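Local coordinates for protein Tv2483 (Treponema vincentii, PDB 6DET) that binds L-arginine with high selectivity as a lipoprotein of the ABC-transporter solute-binding family 3, probably delivering it for uptake by the treponeme, at residues Cys70-Ile75 / Asn242-Ile247; Asp154-Asn159 / Glu212-Glu217; Gln177-Leu182 / Pro205-Ile210. All coordinates share one frame; numbering follows the deposited sequence.

Contact 1: Cys70-Ile75 / Asn242-Ile247; sequences CRRLGI and NEDETI
OD2 of D244 is gripped by both terminal nitrogens of R72: NH1 of R72 lies 2.9 Å from D244 OD2 and NH2 of R72 3.0 Å from the same oxygen. This is an end-on salt bridge closing on one atom. The oxygen sits only 6° out of the guanidinium plane, yet the carboxylate itself is turned 58° against that plane, and NH2 reaches the syn lone pair. The R72 chain runs extended from CG to NE, long enough to span backbones whose closest CA atoms, those of R72 and T246, are 12.0 Å apart. The other oxygen, OD1 of D244, faces its own chain and takes two bonds: the backbone N of T246 at 3.0 Å, which makes an Asx turn, and OG1 of T246 at 2.7 Å, arriving from above the carboxylate plane. That turn bridges the short break between helix 228-243 and helix 246-255, so the arginine near the end of helix 61-73 meets a carboxylate already held in place. R72 has further acidic partners in E68, which pairs with NE, and E240, which pairs with NH1 of the same guanidinium.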
ATOM      1  N   CYS A  70      -2.048  17.221  -7.544  1.00 33.02           N
ATOM      2  CA  CYS A  70      -2.258  18.477  -6.830  1.00 29.61           C
ATOM      3  C   CYS A  70      -1.803  19.662  -7.667  1.00 32.74           C
ATOM      4  O   CYS A  70      -2.435  20.729  -7.648  1.00 35.97           O
ATOM      5  CB  CYS A  70      -1.523  18.424  -5.475  1.00 29.66           C
ATOM      6  SG  CYS A  70      -2.285  17.376  -4.269  1.00 35.31           S
ATOM      7  N   ARG A  71      -0.738  19.491  -8.459  1.00 34.44           N
ATOM      8  CA  ARG A  71      -0.335  20.581  -9.331  1.00 35.22           C
ATOM      9  C   ARG A  71      -1.470  20.945 -10.276  1.00 36.94           C
ATOM     10  O   ARG A  71      -1.793  22.120 -10.447  1.00 38.84           O
ATOM     11  CB  ARG A  71       0.910  20.226 -10.137  1.00 41.15           C
ATOM     12  CG  ARG A  71       1.406  21.417 -10.967  1.00 46.87           C
ATOM     13  CD  ARG A  71       2.485  21.008 -11.939  1.00 47.59           C
ATOM     14  NE  ARG A  71       1.927  20.210 -13.026  1.00 43.38           N
ATOM     15  CZ  ARG A  71       1.317  20.727 -14.090  1.00 49.82           C
ATOM     16  NH1 ARG A  71       1.201  22.036 -14.212  1.00 49.73           N
ATOM     17  NH2 ARG A  71       0.819  19.936 -15.031  1.00 44.02           N
ATOM     18  N   ARG A  72      -2.084  19.939 -10.895  1.00 37.63           N
ATOM     19  CA  ARG A  72      -3.177  20.215 -11.825  1.00 38.33           C
ATOM     20  C   ARG A  72      -4.375  20.842 -11.126  1.00 35.89           C
ATOM     21  O   ARG A  72      -5.116  21.617 -11.753  1.00 40.25           O
ATOM     22  CB  ARG A  72      -3.596  18.925 -12.533  1.00 40.63           C
ATOM     23  CG  ARG A  72      -2.557  18.425 -13.506  1.00 33.25           C
ATOM     24  CD  ARG A  72      -2.991  17.172 -14.271  1.00 38.15           C
ATOM     25  NE  ARG A  72      -1.877  16.600 -15.015  1.00 40.70           N
ATOM     26  CZ  ARG A  72      -2.001  15.846 -16.104  1.00 43.15           C
ATOM     27  NH1 ARG A  72      -3.204  15.575 -16.598  1.00 38.60           N
ATOM     28  NH2 ARG A  72      -0.917  15.355 -16.695  1.00 44.74           N
ATOM     29  N   LEU A  73      -4.628  20.478  -9.868  1.00 36.56           N
ATOM     30  CA  LEU A  73      -5.742  21.047  -9.112  1.00 37.67           C
ATOM     31  C   LEU A  73      -5.436  22.407  -8.511  1.00 45.19           C
ATOM     32  O   LEU A  73      -6.341  23.044  -7.941  1.00 41.67           O
ATOM     33  CB  LEU A  73      -6.170  20.092  -8.004  1.00 39.27           C
ATOM     34  CG  LEU A  73      -6.880  18.830  -8.493  1.00 42.04           C
ATOM     35  CD1 LEU A  73      -7.081  17.885  -7.360  1.00 42.27           C
ATOM     36  CD2 LEU A  73      -8.240  19.198  -9.146  1.00 46.44           C
ATOM     37  N   GLY A  74      -4.211  22.898  -8.660  1.00 42.05           N
ATOM     38  CA  GLY A  74      -3.888  24.213  -8.129  1.00 41.53           C
ATOM     39  C   GLY A  74      -3.723  24.253  -6.621  1.00 39.18           C
ATOM     40  O   GLY A  74      -3.891  25.324  -6.020  1.00 41.36           O
ATOM     41  N   ILE A  75      -3.343  23.131  -6.000  1.00 40.63           N
ATOM     42  CA  ILE A  75      -3.248  23.001  -4.552  1.00 38.58           C
ATOM     43  C   ILE A  75      -1.895  22.399  -4.210  1.00 42.60           C
ATOM     44  O   ILE A  75      -1.259  21.732  -5.034  1.00 38.03           O
ATOM     45  CB  ILE A  75      -4.385  22.129  -3.955  1.00 36.25           C
ATOM     46  CG1 ILE A  75      -4.303  20.682  -4.453  1.00 35.81           C
ATOM     47  CG2 ILE A  75      -5.753  22.743  -4.290  1.00 35.76           C
ATOM     48  CD1 ILE A  75      -5.419  19.786  -3.936  1.00 40.78           C
ATOM     49  N   ASN A 242      -4.089   9.347 -16.369  1.00 29.24           N
ATOM     50  CA  ASN A 242      -3.865   7.992 -16.863  1.00 33.21           C
ATOM     51  C   ASN A 242      -4.018   7.940 -18.370  1.00 34.17           C
ATOM     52  O   ASN A 242      -3.203   7.318 -19.058  1.00 33.37           O
ATOM     53  CB  ASN A 242      -4.829   7.014 -16.200  1.00 32.83           C
ATOM     54  CG  ASN A 242      -4.347   5.584 -16.300  1.00 32.48           C
ATOM     55  OD1 ASN A 242      -3.279   5.257 -15.793  1.00 33.38           O
ATOM     56  ND2 ASN A 242      -5.113   4.734 -16.978  1.00 29.94           N
ATOM     57  N   GLU A 243      -5.060   8.598 -18.893  1.00 31.10           N
ATOM     58  CA  GLU A 243      -5.302   8.588 -20.335  1.00 31.97           C
ATOM     59  C   GLU A 243      -4.192   9.298 -21.084  1.00 31.43           C
ATOM     60  O   GLU A 243      -3.838   8.890 -22.195  1.00 38.05           O
ATOM     61  CB  GLU A 243      -6.640   9.247 -20.656  1.00 32.29           C
ATOM     62  CG  GLU A 243      -6.867   9.537 -22.150  1.00 32.63           C
ATOM     63  CD  GLU A 243      -6.797   8.304 -22.995  1.00 39.00           C
ATOM     64  OE1 GLU A 243      -7.065   7.229 -22.444  1.00 35.31           O
ATOM     65  OE2 GLU A 243      -6.510   8.415 -24.217  1.00 35.59           O
ATOM     66  N   ASP A 244      -3.639  10.376 -20.509  1.00 32.91           N
ATOM     67  CA  ASP A 244      -2.618  11.148 -21.197  1.00 35.91           C
ATOM     68  C   ASP A 244      -1.218  10.594 -20.967  1.00 31.43           C
ATOM     69  O   ASP A 244      -0.246  11.232 -21.378  1.00 34.87           O
ATOM     70  CB  ASP A 244      -2.690  12.641 -20.823  1.00 35.49           C
ATOM     71  CG  ASP A 244      -2.136  12.982 -19.436  1.00 39.64           C
ATOM     72  OD1 ASP A 244      -1.496  12.137 -18.789  1.00 35.75           O
ATOM     73  OD2 ASP A 244      -2.326  14.166 -19.019  1.00 37.43           O
ATOM     74  N   GLU A 245      -1.108   9.424 -20.340  1.00 32.55           N
ATOM     75  CA  GLU A 245       0.104   8.604 -20.214  1.00 40.23           C
ATOM     76  C   GLU A 245       1.033   9.105 -19.117  1.00 35.80           C
ATOM     77  O   GLU A 245       2.130   8.527 -18.948  1.00 33.33           O
ATOM     78  CB  GLU A 245       0.899   8.497 -21.523  1.00 49.02           C
ATOM     79  CG  GLU A 245       0.273   7.515 -22.512  1.00 76.31           C
ATOM     80  CD  GLU A 245       0.361   6.070 -22.029  1.00100.65           C
ATOM     81  OE1 GLU A 245       1.479   5.628 -21.693  1.00125.87           O
ATOM     82  OE2 GLU A 245      -0.684   5.384 -21.972  1.00103.78           O
ATOM     83  N   THR A 246       0.644  10.125 -18.351  1.00 31.87           N
ATOM     84  CA  THR A 246       1.500  10.584 -17.253  1.00 36.87           C
ATOM     85  C   THR A 246       1.696   9.480 -16.223  1.00 32.73           C
ATOM     86  O   THR A 246       2.826   9.199 -15.797  1.00 34.87           O
ATOM     87  CB  THR A 246       0.901  11.827 -16.593  1.00 35.93           C
ATOM     88  OG1 THR A 246       0.772  12.870 -17.563  1.00 41.24           O
ATOM     89  CG2 THR A 246       1.799  12.330 -15.470  1.00 33.86           C
ATOM     90  N   ILE A 247       0.612   8.824 -15.821  1.00 35.64           N
ATOM     91  CA  ILE A 247       0.722   7.820 -14.768  1.00 31.37           C
ATOM     92  C   ILE A 247       1.374   6.560 -15.337  1.00 33.78           C
ATOM     93  O   ILE A 247       2.290   6.008 -14.701  1.00 31.03           O
ATOM     94  CB  ILE A 247      -0.641   7.542 -14.115  1.00 32.28           C
ATOM     95  CG1 ILE A 247      -1.009   8.730 -13.228  1.00 29.72           C
ATOM     96  CG2 ILE A 247      -0.566   6.277 -13.255  1.00 29.85           C
ATOM     97  CD1 ILE A 247      -2.393   8.685 -12.570  1.00 31.57           C
TER

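Contact 2: Asp154-Asn159 / Glu212-Glu217; sequences DEALLN and EAISTE
With CG1 of I214 between its backbone N and carbonyl carbon (chi1 58°) and the chain then extended (chi2 174°), the terminal methyl CD1 is carried toward helix 153-158. L157 starts out pointing away from the other segment, but with chi1 at -71° its CD2 branch comes back to the same methyl. CD1 of I214 thus touches two neighbouring helix residues: CB of A156 at 3.8 Å and CD2 of L157, also at 3.8 Å. The leucine and isoleucine side chains cross obliquely, while the alanine offers just its methyl, which lets the backbones close to 6.3 Å between the CA atoms of A156 and I214. The contact is wholly apolar and joins a helix to the sheet in the lobe that contains both segments, an alpha/beta arrangement as expected for a family 3 solute-binding protein. The I214 side chain also rests on K124 and V126 of strand 120-129 and on V191 of strand 189-193. L157 reaches V191 too, and packs on I169 of strand 167-172. Just along the chain, the character turns polar: OG of S215 donates to OE1 of E217 at 2.9 Å, meeting it from above the carboxylate plane. E217 is buried, and K124, S104 and N122 also bond to its carboxylate. The A156 side chain is about 10 Å from the bound arginine.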
ATOM      1  N   ASP A 154      -2.599 -10.564   8.978  1.00 40.43           N
ATOM      2  CA  ASP A 154      -3.102 -11.648   9.800  1.00 47.97           C
ATOM      3  C   ASP A 154      -4.359 -12.247   9.194  1.00 49.46           C
ATOM      4  O   ASP A 154      -4.513 -13.474   9.150  1.00 48.73           O
ATOM      5  CB  ASP A 154      -3.355 -11.145  11.222  1.00 46.67           C
ATOM      6  CG  ASP A 154      -4.159  -9.865  11.270  1.00 52.71           C
ATOM      7  OD1 ASP A 154      -4.318  -9.157  10.245  1.00 45.40           O
ATOM      8  OD2 ASP A 154      -4.614  -9.559  12.382  1.00 60.39           O
ATOM      9  N   GLU A 155      -5.255 -11.399   8.689  1.00 39.11           N
ATOM     10  CA  GLU A 155      -6.472 -11.908   8.066  1.00 42.36           C
ATOM     11  C   GLU A 155      -6.152 -12.678   6.799  1.00 41.20           C
ATOM     12  O   GLU A 155      -6.769 -13.712   6.517  1.00 48.20           O
ATOM     13  CB  GLU A 155      -7.432 -10.758   7.743  1.00 60.57           C
ATOM     14  CG  GLU A 155      -7.963 -10.002   8.942  1.00 92.66           C
ATOM     15  CD  GLU A 155      -8.886  -8.868   8.539  1.00113.18           C
ATOM     16  OE1 GLU A 155      -9.158  -8.717   7.327  1.00115.27           O
ATOM     17  OE2 GLU A 155      -9.338  -8.124   9.434  1.00126.78           O
ATOM     18  N   ALA A 156      -5.190 -12.190   6.013  1.00 39.88           N
ATOM     19  CA  ALA A 156      -4.809 -12.917   4.811  1.00 35.36           C
ATOM     20  C   ALA A 156      -4.304 -14.315   5.163  1.00 38.58           C
ATOM     21  O   ALA A 156      -4.697 -15.295   4.526  1.00 37.61           O
ATOM     22  CB  ALA A 156      -3.752 -12.140   4.038  1.00 31.77           C
ATOM     23  N   LEU A 157      -3.457 -14.428   6.200  1.00 38.37           N
ATOM     24  CA  LEU A 157      -2.919 -15.741   6.589  1.00 39.00           C
ATOM     25  C   LEU A 157      -4.006 -16.644   7.156  1.00 48.42           C
ATOM     26  O   LEU A 157      -4.077 -17.837   6.821  1.00 47.96           O
ATOM     27  CB  LEU A 157      -1.800 -15.590   7.625  1.00 37.17           C
ATOM     28  CG  LEU A 157      -0.447 -15.016   7.206  1.00 35.54           C
ATOM     29  CD1 LEU A 157       0.376 -14.624   8.477  1.00 38.17           C
ATOM     30  CD2 LEU A 157       0.324 -15.987   6.319  1.00 32.45           C
ATOM     31  N   LEU A 158      -4.836 -16.104   8.055  1.00 47.66           N
ATOM     32  CA  LEU A 158      -5.939 -16.860   8.644  1.00 58.48           C
ATOM     33  C   LEU A 158      -6.933 -17.354   7.605  1.00 52.40           C
ATOM     34  O   LEU A 158      -7.770 -18.203   7.936  1.00 56.95           O
ATOM     35  CB  LEU A 158      -6.685 -16.007   9.672  1.00 67.17           C
ATOM     36  CG  LEU A 158      -6.195 -16.067  11.121  1.00 74.63           C
ATOM     37  CD1 LEU A 158      -4.696 -15.879  11.215  1.00 63.95           C
ATOM     38  CD2 LEU A 158      -6.911 -15.018  11.961  1.00 89.91           C
ATOM     39  N   ASN A 159      -6.867 -16.851   6.376  1.00 59.07           N
ATOM     40  CA  ASN A 159      -7.730 -17.320   5.303  1.00 60.86           C
ATOM     41  C   ASN A 159      -7.086 -18.391   4.436  1.00 55.72           C
ATOM     42  O   ASN A 159      -7.706 -18.841   3.466  1.00 65.26           O
ATOM     43  CB  ASN A 159      -8.175 -16.150   4.437  1.00 62.90           C
ATOM     44  CG  ASN A 159      -9.531 -15.653   4.834  1.00 82.28           C
ATOM     45  OD1 ASN A 159     -10.549 -16.220   4.434  1.00 86.98           O
ATOM     46  ND2 ASN A 159      -9.561 -14.616   5.662  1.00 90.35           N
ATOM     47  N   GLU A 212       2.565 -20.096  -4.109  1.00 49.56           N
ATOM     48  CA  GLU A 212       1.168 -19.701  -3.962  1.00 43.76           C
ATOM     49  C   GLU A 212       1.082 -18.394  -3.172  1.00 41.94           C
ATOM     50  O   GLU A 212       1.563 -18.315  -2.039  1.00 43.41           O
ATOM     51  CB  GLU A 212       0.373 -20.805  -3.273  1.00 61.83           C
ATOM     52  CG  GLU A 212      -1.121 -20.597  -3.295  1.00100.65           C
ATOM     53  CD  GLU A 212      -1.883 -21.847  -2.929  1.00131.47           C
ATOM     54  OE1 GLU A 212      -1.324 -22.691  -2.202  1.00114.24           O
ATOM     55  OE2 GLU A 212      -3.040 -21.988  -3.375  1.00176.97           O
ATOM     56  N   ALA A 213       0.499 -17.370  -3.785  1.00 39.72           N
ATOM     57  CA  ALA A 213       0.185 -16.147  -3.068  1.00 41.21           C
ATOM     58  C   ALA A 213      -0.997 -16.407  -2.145  1.00 43.50           C
ATOM     59  O   ALA A 213      -1.804 -17.313  -2.382  1.00 41.61           O
ATOM     60  CB  ALA A 213      -0.142 -15.029  -4.052  1.00 36.33           C
ATOM     61  N   ILE A 214      -1.123 -15.585  -1.093  1.00 39.41           N
ATOM     62  CA  ILE A 214      -2.225 -15.763  -0.147  1.00 39.72           C
ATOM     63  C   ILE A 214      -3.370 -14.785  -0.369  1.00 40.74           C
ATOM     64  O   ILE A 214      -4.414 -14.920   0.286  1.00 48.80           O
ATOM     65  CB  ILE A 214      -1.750 -15.672   1.320  1.00 36.44           C
ATOM     66  CG1 ILE A 214      -1.082 -14.334   1.611  1.00 33.13           C
ATOM     67  CG2 ILE A 214      -0.787 -16.816   1.618  1.00 39.03           C
ATOM     68  CD1 ILE A 214      -0.724 -14.154   3.112  1.00 41.64           C
ATOM     69  N   SER A 215      -3.213 -13.809  -1.257  1.00 35.27           N
ATOM     70  CA  SER A 215      -4.289 -12.888  -1.543  1.00 32.59           C
ATOM     71  C   SER A 215      -4.076 -12.305  -2.927  1.00 38.97           C
ATOM     72  O   SER A 215      -2.952 -12.218  -3.419  1.00 40.94           O
ATOM     73  CB  SER A 215      -4.342 -11.754  -0.524  1.00 35.02           C
ATOM     74  OG  SER A 215      -3.438 -10.752  -0.934  1.00 47.00           O
ATOM     75  N   THR A 216      -5.171 -11.865  -3.533  1.00 38.98           N
ATOM     76  CA  THR A 216      -5.101 -11.034  -4.719  1.00 33.90           C
ATOM     77  C   THR A 216      -5.954  -9.807  -4.440  1.00 34.04           C
ATOM     78  O   THR A 216      -7.060  -9.933  -3.901  1.00 37.64           O
ATOM     79  CB  THR A 216      -5.561 -11.791  -5.976  1.00 40.93           C
ATOM     80  OG1 THR A 216      -5.655 -10.880  -7.066  1.00 54.28           O
ATOM     81  CG2 THR A 216      -6.889 -12.433  -5.758  1.00 44.73           C
ATOM     82  N   GLU A 217      -5.410  -8.632  -4.742  1.00 33.25           N
ATOM     83  CA  GLU A 217      -5.911  -7.386  -4.169  1.00 33.58           C
ATOM     84  C   GLU A 217      -5.819  -6.275  -5.194  1.00 25.09           C
ATOM     85  O   GLU A 217      -5.145  -6.392  -6.226  1.00 29.80           O
ATOM     86  CB  GLU A 217      -5.088  -6.906  -2.937  1.00 35.19           C
ATOM     87  CG  GLU A 217      -4.815  -7.895  -1.889  1.00 45.95           C
ATOM     88  CD  GLU A 217      -3.871  -7.389  -0.780  1.00 36.45           C
ATOM     89  OE1 GLU A 217      -3.734  -8.141   0.208  1.00 53.98           O
ATOM     90  OE2 GLU A 217      -3.199  -6.334  -0.900  1.00 27.34           O
TER

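Contact 3: Gln177-Leu182 / Pro205-Ile210; sequences QLYEAL and PQYSII
Y179 brings the edge of its ring over one face of Y207. CD1 of Y179 does most of the touching, 3.6 Å from CZ of Y207, and CE1 of Y179 follows at 3.8 Å from CE2 of Y207, toward the rim of that face. The ring centroids are 5.1 Å apart and the planes are inclined at 55°, an oblique pairing intermediate between a parallel stack and a perpendicular one. One helical turn on, L182 adds a methyl: its CD2 lies 3.7 Å from CD1 of Y207, approaching the ring obliquely, and the two side chains slide past each other in opposite directions. Y207 therefore meets two residues spaced three apart on the same side of helix 175-184.

The other face of Y207 is covered by the preceding residue, with CG of Q206 3.6 Å above the plane and over the ring centre, so the ring lies between Y179 on one face and the Q206 chain on the other. The Y207 hydroxyl is hydrogen-bonded to OD1 of D183, the residue after L182, which ties the far end of the ring to the same helix. In L182, CG stands opposite the backbone N (chi1 -167°), and from there the branch extends its CD2 methyl to the tyrosine.

Farther out, L201 of helix 200-203 touches both tyrosines. Y179 also packs on I190 and V192 of strand 189-193, whereas L182 and Y207 share L129 of strand 120-129. Helix 175-184 thus lies against the sheet where strand 207-209 pairs antiparallel with strand 120-129, with helix 200-203 beside the two rings.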
ATOM      1  N   GLN A 177      11.684  -4.429   9.760  1.00 49.27           N
ATOM      2  CA  GLN A 177      11.638  -5.325  10.914  1.00 51.20           C
ATOM      3  C   GLN A 177      11.262  -6.743  10.507  1.00 43.88           C
ATOM      4  O   GLN A 177      11.756  -7.713  11.101  1.00 45.33           O
ATOM      5  CB  GLN A 177      10.659  -4.786  11.955  1.00 48.12           C
ATOM      6  CG  GLN A 177      11.305  -3.703  12.822  1.00 56.30           C
ATOM      7  CD  GLN A 177      10.314  -2.954  13.668  1.00 56.76           C
ATOM      8  OE1 GLN A 177       9.162  -3.357  13.799  1.00 59.73           O
ATOM      9  NE2 GLN A 177      10.764  -1.853  14.264  1.00 55.64           N
ATOM     10  N   LEU A 178      10.371  -6.886   9.520  1.00 41.09           N
ATOM     11  CA  LEU A 178      10.050  -8.221   9.021  1.00 41.42           C
ATOM     12  C   LEU A 178      11.309  -8.944   8.565  1.00 38.61           C
ATOM     13  O   LEU A 178      11.548 -10.102   8.929  1.00 41.63           O
ATOM     14  CB  LEU A 178       9.046  -8.136   7.864  1.00 40.55           C
ATOM     15  CG  LEU A 178       7.785  -7.302   8.094  1.00 36.15           C
ATOM     16  CD1 LEU A 178       6.976  -7.286   6.815  1.00 33.63           C
ATOM     17  CD2 LEU A 178       6.953  -7.846   9.254  1.00 41.01           C
ATOM     18  N   TYR A 179      12.118  -8.293   7.729  1.00 38.92           N
ATOM     19  CA  TYR A 179      13.298  -8.978   7.205  1.00 43.30           C
ATOM     20  C   TYR A 179      14.321  -9.227   8.295  1.00 51.19           C
ATOM     21  O   TYR A 179      15.046 -10.232   8.248  1.00 54.02           O
ATOM     22  CB  TYR A 179      13.908  -8.168   6.055  1.00 45.14           C
ATOM     23  CG  TYR A 179      13.112  -8.303   4.782  1.00 42.83           C
ATOM     24  CD1 TYR A 179      13.301  -9.396   3.951  1.00 46.50           C
ATOM     25  CD2 TYR A 179      12.173  -7.337   4.411  1.00 39.93           C
ATOM     26  CE1 TYR A 179      12.588  -9.544   2.806  1.00 42.85           C
ATOM     27  CE2 TYR A 179      11.427  -7.482   3.236  1.00 41.84           C
ATOM     28  CZ  TYR A 179      11.652  -8.599   2.443  1.00 48.05           C
ATOM     29  OH  TYR A 179      10.954  -8.803   1.280  1.00 43.10           O
ATOM     30  N   GLU A 180      14.381  -8.342   9.289  1.00 45.41           N
ATOM     31  CA  GLU A 180      15.292  -8.555  10.414  1.00 53.99           C
ATOM     32  C   GLU A 180      14.896  -9.791  11.205  1.00 49.52           C
ATOM     33  O   GLU A 180      15.762 -10.567  11.630  1.00 50.84           O
ATOM     34  CB  GLU A 180      15.298  -7.339  11.334  1.00 77.60           C
ATOM     35  CG  GLU A 180      15.966  -6.117  10.754  1.00101.94           C
ATOM     36  CD  GLU A 180      15.651  -4.860  11.541  1.00 93.40           C
ATOM     37  OE1 GLU A 180      15.118  -4.972  12.668  1.00 86.19           O
ATOM     38  OE2 GLU A 180      15.934  -3.759  11.027  1.00 83.28           O
ATOM     39  N   ALA A 181      13.598  -9.977  11.443  1.00 51.71           N
ATOM     40  CA  ALA A 181      13.146 -11.170  12.150  1.00 53.88           C
ATOM     41  C   ALA A 181      13.395 -12.414  11.307  1.00 54.80           C
ATOM     42  O   ALA A 181      13.749 -13.473  11.839  1.00 50.15           O
ATOM     43  CB  ALA A 181      11.666 -11.039  12.505  1.00 46.70           C
ATOM     44  N   LEU A 182      13.242 -12.290   9.985  1.00 55.37           N
ATOM     45  CA  LEU A 182      13.511 -13.413   9.095  1.00 49.21           C
ATOM     46  C   LEU A 182      14.991 -13.773   9.108  1.00 57.49           C
ATOM     47  O   LEU A 182      15.347 -14.959   9.142  1.00 55.74           O
ATOM     48  CB  LEU A 182      13.042 -13.087   7.669  1.00 44.50           C
ATOM     49  CG  LEU A 182      12.978 -14.271   6.703  1.00 52.75           C
ATOM     50  CD1 LEU A 182      12.019 -15.335   7.214  1.00 51.95           C
ATOM     51  CD2 LEU A 182      12.587 -13.832   5.308  1.00 55.80           C
ATOM     52  N   PRO A 205      18.271 -12.579  -3.533  1.00142.73           N
ATOM     53  CA  PRO A 205      17.810 -13.974  -3.606  1.00116.10           C
ATOM     54  C   PRO A 205      18.273 -14.879  -2.476  1.00 96.65           C
ATOM     55  O   PRO A 205      18.212 -16.105  -2.611  1.00 78.90           O
ATOM     56  CB  PRO A 205      18.410 -14.450  -4.924  1.00107.50           C
ATOM     57  CG  PRO A 205      19.693 -13.804  -4.905  1.00118.51           C
ATOM     58  CD  PRO A 205      19.369 -12.368  -4.487  1.00131.28           C
ATOM     59  N   GLN A 206      18.772 -14.307  -1.383  1.00 84.03           N
ATOM     60  CA  GLN A 206      18.892 -15.042  -0.131  1.00 69.48           C
ATOM     61  C   GLN A 206      17.501 -15.391   0.386  1.00 70.29           C
ATOM     62  O   GLN A 206      17.357 -16.052   1.419  1.00 58.57           O
ATOM     63  CB  GLN A 206      19.653 -14.211   0.909  1.00 72.38           C
ATOM     64  CG  GLN A 206      19.046 -12.848   1.194  1.00 86.39           C
ATOM     65  CD  GLN A 206      19.758 -12.108   2.306  1.00109.72           C
ATOM     66  OE1 GLN A 206      20.001 -12.658   3.380  1.00143.86           O
ATOM     67  NE2 GLN A 206      20.102 -10.854   2.052  1.00 96.19           N
ATOM     68  N   TYR A 207      16.469 -14.932  -0.313  1.00 81.90           N
ATOM     69  CA  TYR A 207      15.092 -15.097   0.112  1.00 72.05           C
ATOM     70  C   TYR A 207      14.335 -15.919  -0.918  1.00 75.08           C
ATOM     71  O   TYR A 207      14.628 -15.870  -2.116  1.00 88.52           O
ATOM     72  CB  TYR A 207      14.411 -13.731   0.306  1.00 56.53           C
ATOM     73  CG  TYR A 207      15.039 -12.898   1.403  1.00 48.41           C
ATOM     74  CD1 TYR A 207      15.187 -13.405   2.683  1.00 55.25           C
ATOM     75  CD2 TYR A 207      15.500 -11.614   1.155  1.00 53.67           C
ATOM     76  CE1 TYR A 207      15.765 -12.649   3.698  1.00 47.72           C
ATOM     77  CE2 TYR A 207      16.078 -10.843   2.169  1.00 49.15           C
ATOM     78  CZ  TYR A 207      16.212 -11.378   3.433  1.00 47.41           C
ATOM     79  OH  TYR A 207      16.785 -10.643   4.444  1.00 51.53           O
ATOM     80  N   SER A 208      13.363 -16.681  -0.438  1.00 60.62           N
ATOM     81  CA  SER A 208      12.545 -17.534  -1.283  1.00 65.09           C
ATOM     82  C   SER A 208      11.091 -17.106  -1.155  1.00 44.74           C
ATOM     83  O   SER A 208      10.622 -16.782  -0.062  1.00 52.43           O
ATOM     84  CB  SER A 208      12.711 -19.015  -0.898  1.00 67.22           C
ATOM     85  OG  SER A 208      11.676 -19.807  -1.457  1.00 64.22           O
ATOM     86  N   ILE A 209      10.393 -17.072  -2.272  1.00 50.06           N
ATOM     87  CA  ILE A 209       8.969 -16.785  -2.278  1.00 41.85           C
ATOM     88  C   ILE A 209       8.199 -18.083  -2.462  1.00 53.53           C
ATOM     89  O   ILE A 209       8.448 -18.844  -3.409  1.00 52.64           O
ATOM     90  CB  ILE A 209       8.600 -15.777  -3.383  1.00 45.84           C
ATOM     91  CG1 ILE A 209       9.341 -14.457  -3.201  1.00 49.91           C
ATOM     92  CG2 ILE A 209       7.105 -15.509  -3.379  1.00 50.07           C
ATOM     93  CD1 ILE A 209       9.280 -13.573  -4.447  1.00 56.60           C
ATOM     94  N   ILE A 210       7.253 -18.336  -1.560  1.00 41.93           N
ATOM     95  CA  ILE A 210       6.345 -19.458  -1.752  1.00 50.15           C
ATOM     96  C   ILE A 210       5.494 -19.211  -2.991  1.00 53.52           C
ATOM     97  O   ILE A 210       4.863 -18.156  -3.131  1.00 42.27           O
ATOM     98  CB  ILE A 210       5.471 -19.661  -0.506  1.00 54.61           C
ATOM     99  CG1 ILE A 210       6.340 -19.893   0.739  1.00 48.14           C
ATOM    100  CG2 ILE A 210       4.512 -20.816  -0.723  1.00 72.44           C
ATOM    101  CD1 ILE A 210       7.302 -21.033   0.625  1.00 54.04           C
TER

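Contact 1 lies on the opposite side of the chain's centre from contacts 2 and 3, its centre 33 Å from that of contact 2 and 36 Å from that of contact 3. Contacts 2 and 3 are neighbours, centres 17 Å apart, and both reach the same sheet: strand 207-209 is followed directly by strand 215-223. Along the chain they are nested, contact 3 inside the loop closed by contact 2, and contact 2 inside that closed by contact 1. Strand 215-223 leads on to helix 228-243, linking the two regions. This is consistent with the two-lobed fold of solute-binding proteins, arginine bound between lobes, contact 1 in one and contacts 2 and 3 in the other.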